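Local atomic coordinates of MlnE (Bacillus amyloliquefaciens subsp. plantarum, PDB entry 5D2E), a protein that supplies the N-terminal B-type ketoreductase of the macrolactin polyketide assembly line, binding NADP and probably using it to reduce the beta-keto group of the growing chain. Residues A[127-135]-A[147-158]; A[468-476]-A[497-508]. All coordinates share one frame; numbering follows the deposited sequence.

Contact 1 (A[127-135]-A[147-158]); sequences HIIHFLAAG and QLNKSLYSLFQM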
loop_
_atom_site.group_PDB
_atom_site.type_symbol
_atom_site.label_atom_id
_atom_site.label_comp_id
_atom_site.label_asym_id
_atom_site.label_seq_id
_atom_site.Cartn_x
_atom_site.Cartn_y
_atom_site.Cartn_z
ATOM N N HIS A 127 11.909 -21.943 8.845
ATOM C CA HIS A 127 12.119 -20.519 9.046
ATOM C C HIS A 127 12.806 -19.892 7.887
ATOM O O HIS A 127 13.905 -20.261 7.577
ATOM C CB HIS A 127 12.910 -20.312 10.313
ATOM C CG HIS A 127 12.426 -21.195 11.408
ATOM N ND1 HIS A 127 11.422 -20.813 12.269
ATOM C CD2 HIS A 127 12.667 -22.506 11.658
ATOM C CE1 HIS A 127 11.112 -21.820 13.053
ATOM N NE2 HIS A 127 11.857 -22.859 12.707
ATOM N N ILE A 128 12.151 -18.911 7.258
ATOM C CA ILE A 128 12.645 -18.268 6.088
ATOM C C ILE A 128 12.874 -16.822 6.442
ATOM O O ILE A 128 11.984 -16.215 7.038
ATOM C CB ILE A 128 11.608 -18.261 4.935
ATOM C CG1 ILE A 128 10.953 -19.617 4.696
ATOM C CG2 ILE A 128 12.222 -17.700 3.705
ATOM C CD1 ILE A 128 11.865 -20.767 4.581
ATOM N N ILE A 129 14.066 -16.310 6.094
ATOM C CA ILE A 129 14.454 -14.935 6.280
ATOM C C ILE A 129 14.666 -14.349 4.873
ATOM O O ILE A 129 15.459 -14.802 4.091
ATOM C CB ILE A 129 15.698 -14.694 7.129
ATOM C CG1 ILE A 129 15.608 -15.415 8.495
ATOM C CG2 ILE A 129 16.010 -13.192 7.209
ATOM C CD1 ILE A 129 14.534 -14.952 9.371
ATOM N N HIS A 130 13.885 -13.304 4.557
ATOM C CA HIS A 130 14.057 -12.619 3.303
ATOM C C HIS A 130 14.613 -11.249 3.604
ATOM O O HIS A 130 13.922 -10.364 4.159
ATOM C CB HIS A 130 12.722 -12.514 2.603
ATOM C CG HIS A 130 12.820 -11.998 1.208
ATOM N ND1 HIS A 130 12.869 -10.651 0.920
ATOM C CD2 HIS A 130 12.810 -12.638 0.010
ATOM C CE1 HIS A 130 12.969 -10.477 -0.387
ATOM N NE2 HIS A 130 12.893 -11.666 -0.968
ATOM N N PHE A 131 15.881 -11.042 3.261
ATOM C CA PHE A 131 16.518 -9.771 3.520
ATOM C C PHE A 131 17.321 -9.258 2.321
ATOM O O PHE A 131 18.559 -9.224 2.346
ATOM C CB PHE A 131 17.453 -9.920 4.745
ATOM C CG PHE A 131 18.130 -8.606 5.209
ATOM C CD1 PHE A 131 17.555 -7.385 5.022
ATOM C CD2 PHE A 131 19.326 -8.649 5.872
ATOM C CE1 PHE A 131 18.162 -6.207 5.501
ATOM C CE2 PHE A 131 19.940 -7.497 6.336
ATOM C CZ PHE A 131 19.339 -6.280 6.176
ATOM N N LEU A 132 16.611 -8.813 1.324
ATOM C CA LEU A 132 17.151 -8.219 0.122
ATOM C C LEU A 132 16.832 -6.711 0.048
ATOM O O LEU A 132 17.441 -5.991 -0.742
ATOM C CB LEU A 132 16.485 -8.803 -1.093
ATOM C CG LEU A 132 16.591 -10.308 -1.266
ATOM C CD1 LEU A 132 15.963 -10.702 -2.575
ATOM C CD2 LEU A 132 18.056 -10.795 -1.159
ATOM N N ALA A 133 15.840 -6.276 0.824
ATOM C CA ALA A 133 15.265 -4.899 0.683
ATOM C C ALA A 133 16.083 -3.839 1.387
ATOM O O ALA A 133 15.872 -3.549 2.603
ATOM C CB ALA A 133 13.830 -4.863 1.168
ATOM N N ALA A 134 17.047 -3.311 0.623
ATOM C CA ALA A 134 17.838 -2.201 1.082
ATOM C C ALA A 134 18.090 -1.209 -0.019
ATOM O O ALA A 134 17.688 -1.396 -1.163
ATOM C CB ALA A 134 19.150 -2.696 1.777
ATOM N N GLY A 135 18.708 -0.088 0.333
ATOM C CA GLY A 135 18.897 0.987 -0.659
ATOM C C GLY A 135 17.792 2.024 -0.448
ATOM O O GLY A 135 16.671 1.662 -0.040
ATOM N N GLN A 147 13.873 -1.583 -6.411
ATOM C CA GLN A 147 13.261 -1.854 -5.096
ATOM C C GLN A 147 12.144 -2.922 -5.227
ATOM O O GLN A 147 12.048 -3.838 -4.424
ATOM C CB GLN A 147 12.745 -0.612 -4.430
ATOM C CG GLN A 147 13.853 0.389 -3.986
ATOM C CD GLN A 147 13.346 1.305 -2.912
ATOM O OE1 GLN A 147 12.162 1.717 -2.942
ATOM N NE2 GLN A 147 14.153 1.531 -1.913
ATOM N N LEU A 148 11.350 -2.821 -6.291
ATOM C CA LEU A 148 10.258 -3.788 -6.498
ATOM C C LEU A 148 10.840 -5.168 -6.752
ATOM O O LEU A 148 10.350 -6.187 -6.196
ATOM C CB LEU A 148 9.375 -3.336 -7.637
ATOM C CG LEU A 148 8.505 -2.103 -7.344
ATOM C CD1 LEU A 148 8.053 -1.482 -8.666
ATOM C CD2 LEU A 148 7.307 -2.527 -6.507
ATOM N N ASN A 149 11.923 -5.239 -7.514
ATOM C CA ASN A 149 12.565 -6.576 -7.685
ATOM C C ASN A 149 13.121 -7.202 -6.418
ATOM O O ASN A 149 13.045 -8.413 -6.253
ATOM C CB ASN A 149 13.616 -6.532 -8.775
ATOM C CG ASN A 149 12.981 -6.477 -10.117
ATOM O OD1 ASN A 149 11.809 -6.833 -10.282
ATOM N ND2 ASN A 149 13.709 -5.987 -11.085
ATOM N N LYS A 150 13.631 -6.369 -5.515
ATOM C CA LYS A 150 14.140 -6.831 -4.243
ATOM C C LYS A 150 13.068 -7.205 -3.266
ATOM O O LYS A 150 13.365 -7.850 -2.270
ATOM C CB LYS A 150 15.032 -5.756 -3.642
ATOM C CG LYS A 150 16.409 -5.568 -4.366
ATOM C CD LYS A 150 17.077 -4.302 -3.795
ATOM C CE LYS A 150 18.580 -4.138 -3.901
ATOM N NZ LYS A 150 19.011 -4.163 -5.306
ATOM N N SER A 151 11.812 -6.844 -3.524
ATOM C CA SER A 151 10.806 -6.967 -2.501
ATOM C C SER A 151 9.602 -7.727 -3.080
ATOM O O SER A 151 9.580 -8.947 -3.076
ATOM C CB SER A 151 10.412 -5.602 -1.917
ATOM O OG SER A 151 10.013 -4.634 -2.918
ATOM N N LEU A 152 8.646 -7.011 -3.648
ATOM C CA LEU A 152 7.422 -7.612 -4.211
ATOM C C LEU A 152 7.672 -8.729 -5.187
ATOM O O LEU A 152 7.138 -9.846 -5.016
ATOM C CB LEU A 152 6.577 -6.509 -4.895
ATOM C CG LEU A 152 5.337 -6.988 -5.699
ATOM C CD1 LEU A 152 4.315 -7.562 -4.730
ATOM C CD2 LEU A 152 4.831 -5.830 -6.559
ATOM N N TYR A 153 8.512 -8.498 -6.187
ATOM C CA TYR A 153 8.677 -9.520 -7.179
ATOM C C TYR A 153 9.472 -10.747 -6.687
ATOM O O TYR A 153 9.110 -11.877 -6.991
ATOM C CB TYR A 153 9.202 -8.978 -8.494
ATOM C CG TYR A 153 8.186 -8.089 -9.226
ATOM C CD1 TYR A 153 7.010 -8.611 -9.721
ATOM C CD2 TYR A 153 8.418 -6.753 -9.433
ATOM C CE1 TYR A 153 6.065 -7.793 -10.385
ATOM C CE2 TYR A 153 7.488 -5.929 -10.083
ATOM C CZ TYR A 153 6.336 -6.450 -10.570
ATOM O OH TYR A 153 5.462 -5.611 -11.191
ATOM N N SER A 154 10.496 -10.520 -5.894
ATOM C CA SER A 154 11.281 -11.611 -5.369
ATOM C C SER A 154 10.364 -12.464 -4.485
ATOM O O SER A 154 10.369 -13.697 -4.519
ATOM C CB SER A 154 12.440 -11.063 -4.492
ATOM O OG SER A 154 13.006 -12.215 -3.815
ATOM N N LEU A 155 9.558 -11.816 -3.679
ATOM C CA LEU A 155 8.628 -12.549 -2.806
ATOM C C LEU A 155 7.561 -13.289 -3.588
ATOM O O LEU A 155 7.190 -14.380 -3.205
ATOM C CB LEU A 155 7.983 -11.610 -1.770
ATOM C CG LEU A 155 8.845 -11.178 -0.559
ATOM C CD1 LEU A 155 8.140 -10.046 0.130
ATOM C CD2 LEU A 155 9.214 -12.311 0.421
ATOM N N PHE A 156 7.059 -12.672 -4.642
ATOM C CA PHE A 156 6.095 -13.353 -5.491
ATOM C C PHE A 156 6.730 -14.616 -6.090
ATOM O O PHE A 156 6.121 -15.694 -5.978
ATOM C CB PHE A 156 5.641 -12.432 -6.575
ATOM C CG PHE A 156 5.067 -13.134 -7.750
ATOM C CD1 PHE A 156 3.844 -13.773 -7.648
ATOM C CD2 PHE A 156 5.743 -13.142 -8.931
ATOM C CE1 PHE A 156 3.315 -14.442 -8.736
ATOM C CE2 PHE A 156 5.224 -13.803 -10.006
ATOM C CZ PHE A 156 3.999 -14.431 -9.915
ATOM N N GLN A 157 7.940 -14.493 -6.664
ATOM C CA GLN A 157 8.621 -15.662 -7.212
ATOM C C GLN A 157 8.818 -16.745 -6.119
ATOM O O GLN A 157 8.608 -17.965 -6.354
ATOM C CB GLN A 157 9.932 -15.344 -7.900
ATOM C CG GLN A 157 9.899 -14.368 -9.082
ATOM C CD GLN A 157 9.059 -14.810 -10.275
ATOM O OE1 GLN A 157 8.800 -14.045 -11.247
ATOM N NE2 GLN A 157 8.692 -16.064 -10.251
ATOM N N MET A 158 9.217 -16.308 -4.925
ATOM C CA MET A 158 9.529 -17.221 -3.863
ATOM C C MET A 158 8.287 -17.961 -3.413
ATOM O O MET A 158 8.289 -19.175 -3.334
ATOM C CB MET A 158 10.155 -16.471 -2.694
ATOM C CG MET A 158 10.471 -17.387 -1.513
ATOM S SD MET A 158 10.759 -16.468 0.031
ATOM C CE MET A 158 9.034 -16.156 0.480
#
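His130, on strand 127-133, carries the main polar link to helix 147-158. Its NE2 lies 2.9 Å from Ser154 OG in an almost straight hydrogen bond (176°) in which either atom could be the donor. With CG anti to the backbone N (chi1 -172°), the imidazole extends from the strand toward the helix. The serine hydroxyl is shared, as it also hydrogen-bonds Tyr111 OH. Near the ring plane, at the same edge, the carbonyl O of Lys150 sits 3.3 Å from His130 CE1.

Apolar side chains pack beside this bond and along the strand. Leu155 lays CD2 over one face of the imidazole, 3.8 Å from the ring centroid and 17° off the normal, a CH-pi contact. Farther toward the start of the strand, Met158 SD meets Ile128 CG2 at 4.1 Å, the side chains running past each other in opposite directions. Leu132 CD1 flanks the serine, 3.5 Å from Ser154 OG, and its CB approaches Lys150 O.

Toward the loop after the strand, the aliphatic part of Lys150 lies along the backbone, CD being 3.5 Å from Leu132 O.

Strand and helix belong to a beta-alpha-beta unit of the N-terminal, structural subdomain of the ketoreductase, Rossmann-like but without the cofactor. The chemistry implies a buried imidazole fixed in rotation by its edge bond and the leucine over its face, with the serine connecting it onward to Tyr111. Lys150 O is buried without a hydrogen-bond partner in the model, consistent with the pi-type turn at 149-153, where Leu148 O accepts from both Ser151 N and Tyr153 N.

Contact 2 (A[468-476]-A[497-508]); sequences RHAGLELLS and VISGDKDRISEL
The Arg504 guanidinium meets the end of helix 467-470, with Ala470 O over one face, 3.2 Å above its plane and displaced toward the rim. At the edge and in plane, NH2 comes 2.9 Å from His469 O, while NH1 forms a salt bridge with Glu507 OE2 within the arginine's own helix. Bends at chi2 (-67°) and chi3 (-72°) fold the chain back, bringing the group to these carbonyls.

Gly471 ends the helix in a Schellman motif and packs against Arg504 CB. Its carbonyl O receives Asp501 N in a hydrogen bond nearly collinear with the C=O. Asp501 is itself the N-cap of helix 502-509, OD2 accepting from Arg504 N (3.0 Å) and weakly from Asp503 N. Two residues beyond Gly471, Glu473 N donates to Ser499 O (2.9 Å) from above the carbonyl plane. These backbone bonds flank Leu472 and Gly500, a single non-hydrogen-bonded antiparallel pair. Ser499 OG lies 3.1 Å from Glu473 O, but Leu474 O is also within reach, leaving its proton's acceptor unsettled.

Leu472 fills the angle between strand and helix: CD2 touches Ile505 CG1 at 3.7 Å and Ile498 CG2 at 4.0 Å, and CD1 reaches Leu508 CD2. The Leu475 and Val497 side chains cross at about a right angle, Leu475 CD2 4.2 Å from Val497 CG1.

Strand 494-499 is bordered by strand 35-46, antiparallel, and strand 443-453, parallel; Gly500 O accepts a hydrogen bond from His36 NE2. Strand 475-476 also pairs with 443-453, where Leu475 packs beside the NADP-binding Trp452, which places the contact beside the cofactor site.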
loop_
_atom_site.group_PDB
_atom_site.type_symbol
_atom_site.label_atom_id
_atom_site.label_comp_id
_atom_site.label_asym_id
_atom_site.label_seq_id
_atom_site.Cartn_x
_atom_site.Cartn_y
_atom_site.Cartn_z
ATOM N N ARG A 468 -21.732 -9.645 4.553
ATOM C CA ARG A 468 -22.896 -9.827 5.445
ATOM C C ARG A 468 -22.488 -10.425 6.783
ATOM O O ARG A 468 -22.703 -9.820 7.839
ATOM C CB ARG A 468 -23.936 -10.761 4.772
ATOM C CG ARG A 468 -24.935 -10.088 3.838
ATOM C CD ARG A 468 -24.304 -9.315 2.676
ATOM N NE ARG A 468 -24.943 -8.002 2.550
ATOM C CZ ARG A 468 -24.643 -6.915 3.276
ATOM N NH1 ARG A 468 -23.689 -6.926 4.194
ATOM N NH2 ARG A 468 -25.311 -5.788 3.082
ATOM N N HIS A 469 -21.892 -11.618 6.708
ATOM C CA HIS A 469 -21.442 -12.375 7.875
ATOM C C HIS A 469 -20.479 -11.539 8.722
ATOM O O HIS A 469 -20.493 -11.625 9.956
ATOM C CB HIS A 469 -20.761 -13.677 7.414
ATOM C CG HIS A 469 -20.573 -14.701 8.502
ATOM N ND1 HIS A 469 -19.367 -15.335 8.726
ATOM C CD2 HIS A 469 -21.438 -15.210 9.412
ATOM C CE1 HIS A 469 -19.495 -16.188 9.728
ATOM N NE2 HIS A 469 -20.740 -16.130 10.165
ATOM N N ALA A 470 -19.659 -10.718 8.054
ATOM C CA ALA A 470 -18.661 -9.884 8.727
ATOM C C ALA A 470 -19.272 -8.812 9.640
ATOM O O ALA A 470 -18.655 -8.431 10.617
ATOM C CB ALA A 470 -17.721 -9.256 7.697
ATOM N N GLY A 471 -20.493 -8.352 9.365
ATOM C CA GLY A 471 -21.056 -7.182 10.063
ATOM C C GLY A 471 -20.701 -5.862 9.361
ATOM O O GLY A 471 -20.737 -4.763 9.956
ATOM N N LEU A 472 -20.343 -5.963 8.087
ATOM C CA LEU A 472 -19.987 -4.797 7.306
ATOM C C LEU A 472 -21.112 -4.520 6.331
ATOM O O LEU A 472 -21.957 -5.363 6.101
ATOM C CB LEU A 472 -18.676 -5.040 6.573
ATOM C CG LEU A 472 -17.470 -5.389 7.465
ATOM C CD1 LEU A 472 -16.244 -5.847 6.671
ATOM C CD2 LEU A 472 -17.103 -4.194 8.296
ATOM N N GLU A 473 -21.115 -3.323 5.779
ATOM C CA GLU A 473 -22.113 -2.876 4.841
ATOM C C GLU A 473 -21.405 -2.118 3.764
ATOM O O GLU A 473 -20.346 -1.567 4.004
ATOM C CB GLU A 473 -23.092 -1.928 5.528
ATOM C CG GLU A 473 -24.040 -2.654 6.469
ATOM C CD GLU A 473 -24.954 -1.712 7.237
ATOM O OE1 GLU A 473 -25.593 -0.822 6.613
ATOM O OE2 GLU A 473 -25.019 -1.867 8.476
ATOM N N LEU A 474 -22.009 -2.035 2.597
ATOM C CA LEU A 474 -21.502 -1.218 1.544
ATOM C C LEU A 474 -21.571 0.251 1.967
ATOM O O LEU A 474 -22.444 0.665 2.732
ATOM C CB LEU A 474 -22.289 -1.436 0.250
ATOM C CG LEU A 474 -22.169 -2.777 -0.470
ATOM C CD1 LEU A 474 -23.215 -2.863 -1.580
ATOM C CD2 LEU A 474 -20.797 -2.977 -1.066
ATOM N N LEU A 475 -20.615 1.026 1.484
ATOM C CA LEU A 475 -20.586 2.452 1.737
ATOM C C LEU A 475 -21.451 3.155 0.669
ATOM O O LEU A 475 -21.185 3.056 -0.506
ATOM C CB LEU A 475 -19.127 2.952 1.658
ATOM C CG LEU A 475 -18.825 4.441 1.876
ATOM C CD1 LEU A 475 -19.188 4.849 3.277
ATOM C CD2 LEU A 475 -17.339 4.736 1.613
ATOM N N SER A 476 -22.464 3.900 1.087
ATOM C CA SER A 476 -23.310 4.587 0.121
ATOM C C SER A 476 -22.586 5.802 -0.397
ATOM O O SER A 476 -21.699 6.338 0.282
ATOM C CB SER A 476 -24.634 5.021 0.806
ATOM O OG SER A 476 -24.478 6.097 1.722
ATOM N N VAL A 497 -11.688 4.224 6.046
ATOM C CA VAL A 497 -13.132 4.375 6.159
ATOM C C VAL A 497 -13.690 2.971 6.169
ATOM O O VAL A 497 -13.405 2.203 5.266
ATOM C CB VAL A 497 -13.737 5.188 5.014
ATOM C CG1 VAL A 497 -15.268 5.254 5.203
ATOM C CG2 VAL A 497 -13.168 6.613 4.882
ATOM N N ILE A 498 -14.393 2.617 7.243
ATOM C CA ILE A 498 -15.015 1.326 7.409
ATOM C C ILE A 498 -16.541 1.517 7.700
ATOM O O ILE A 498 -16.944 2.278 8.588
ATOM C CB ILE A 498 -14.364 0.498 8.516
ATOM C CG1 ILE A 498 -12.816 0.524 8.371
ATOM C CG2 ILE A 498 -14.851 -0.939 8.413
ATOM C CD1 ILE A 498 -12.151 -0.266 9.449
ATOM N N SER A 499 -17.343 0.804 6.918
ATOM C CA SER A 499 -18.823 0.931 6.910
ATOM C C SER A 499 -19.446 -0.352 7.520
ATOM O O SER A 499 -19.230 -1.465 7.019
ATOM C CB SER A 499 -19.288 1.185 5.475
ATOM O OG SER A 499 -20.699 1.192 5.398
ATOM N N GLY A 500 -20.172 -0.170 8.610
ATOM C CA GLY A 500 -20.823 -1.256 9.326
ATOM C C GLY A 500 -21.063 -0.971 10.796
ATOM O O GLY A 500 -21.050 0.189 11.245
ATOM N N ASP A 501 -21.179 -2.040 11.576
ATOM C CA ASP A 501 -21.419 -1.911 13.013
ATOM C C ASP A 501 -20.122 -1.732 13.764
ATOM O O ASP A 501 -19.197 -2.546 13.592
ATOM C CB ASP A 501 -22.102 -3.162 13.570
ATOM C CG ASP A 501 -22.214 -3.121 15.091
ATOM O OD1 ASP A 501 -23.033 -2.321 15.600
ATOM O OD2 ASP A 501 -21.455 -3.843 15.775
ATOM N N LYS A 502 -20.077 -0.729 14.644
ATOM C CA LYS A 502 -18.830 -0.375 15.348
ATOM C C LYS A 502 -18.166 -1.533 16.110
ATOM O O LYS A 502 -16.930 -1.670 16.121
ATOM C CB LYS A 502 -18.973 0.933 16.202
ATOM C CG LYS A 502 -19.768 0.907 17.519
ATOM C CD LYS A 502 -21.276 0.573 17.411
ATOM C CE LYS A 502 -22.087 1.370 16.366
ATOM N NZ LYS A 502 -22.228 2.834 16.610
ATOM N N ASP A 503 -18.959 -2.390 16.730
ATOM C CA ASP A 503 -18.383 -3.439 17.590
ATOM C C ASP A 503 -17.899 -4.602 16.732
ATOM O O ASP A 503 -16.825 -5.173 16.952
ATOM C CB ASP A 503 -19.399 -3.892 18.659
ATOM C CG ASP A 503 -19.897 -2.732 19.523
ATOM O OD1 ASP A 503 -19.073 -1.887 19.887
ATOM O OD2 ASP A 503 -21.103 -2.632 19.825
ATOM N N ARG A 504 -18.684 -4.917 15.717
ATOM C CA ARG A 504 -18.287 -5.910 14.735
ATOM C C ARG A 504 -16.941 -5.498 14.125
ATOM O O ARG A 504 -15.998 -6.302 14.007
ATOM C CB ARG A 504 -19.360 -6.046 13.656
ATOM C CG ARG A 504 -20.775 -6.313 14.190
ATOM C CD ARG A 504 -20.958 -7.673 14.857
ATOM N NE ARG A 504 -20.952 -8.708 13.824
ATOM C CZ ARG A 504 -19.960 -9.568 13.597
ATOM N NH1 ARG A 504 -18.872 -9.590 14.367
ATOM N NH2 ARG A 504 -20.075 -10.435 12.600
ATOM N N ILE A 505 -16.828 -4.218 13.803
ATOM C CA ILE A 505 -15.615 -3.724 13.186
ATOM C C ILE A 505 -14.465 -3.788 14.185
ATOM O O ILE A 505 -13.355 -4.170 13.859
ATOM C CB ILE A 505 -15.796 -2.297 12.706
ATOM C CG1 ILE A 505 -16.707 -2.297 11.491
ATOM C CG2 ILE A 505 -14.426 -1.719 12.379
ATOM C CD1 ILE A 505 -17.376 -0.959 11.202
ATOM N N SER A 506 -14.734 -3.401 15.411
ATOM C CA SER A 506 -13.702 -3.484 16.432
ATOM C C SER A 506 -13.110 -4.898 16.596
ATOM O O SER A 506 -11.910 -5.033 16.858
ATOM C CB SER A 506 -14.243 -3.008 17.755
ATOM O OG SER A 506 -13.413 -3.547 18.746
ATOM N N GLU A 507 -13.937 -5.933 16.427
ATOM C CA GLU A 507 -13.461 -7.327 16.544
ATOM C C GLU A 507 -12.562 -7.653 15.361
ATOM O O GLU A 507 -11.441 -8.181 15.491
ATOM C CB GLU A 507 -14.630 -8.312 16.564
ATOM C CG GLU A 507 -15.518 -8.202 17.794
ATOM C CD GLU A 507 -16.962 -8.593 17.502
ATOM O OE1 GLU A 507 -17.876 -7.828 17.882
ATOM O OE2 GLU A 507 -17.189 -9.651 16.873
ATOM N N LEU A 508 -13.075 -7.308 14.194
ATOM C CA LEU A 508 -12.340 -7.469 12.992
ATOM C C LEU A 508 -10.970 -6.796 13.065
ATOM O O LEU A 508 -10.009 -7.273 12.465
ATOM C CB LEU A 508 -13.173 -6.878 11.879
ATOM C CG LEU A 508 -12.660 -7.068 10.472
ATOM C CD1 LEU A 508 -12.670 -8.534 10.068
ATOM C CD2 LEU A 508 -13.563 -6.250 9.574
HETATM O O HOH W 1 -17.053 -1.482 5.149
#

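The two contacts lie on opposite sides of the chain's centre, with nearest atoms about 22 Å apart. Contact 1 is mostly buried, joining a strand and the following helix in a beta-alpha-beta unit remote from the cofactor; contact 2 is partly exposed and lies close to the NADP-binding region. They share no helix or strand. Their chemistry follows this difference: side chains carry contact 1, around a histidine and a serine in apolar surroundings, whereas contact 2 relies on two backbone bonds flanking a one-pair bridge, a capped helix start and an arginine at a helix end, with leucine and isoleucine packing alongside.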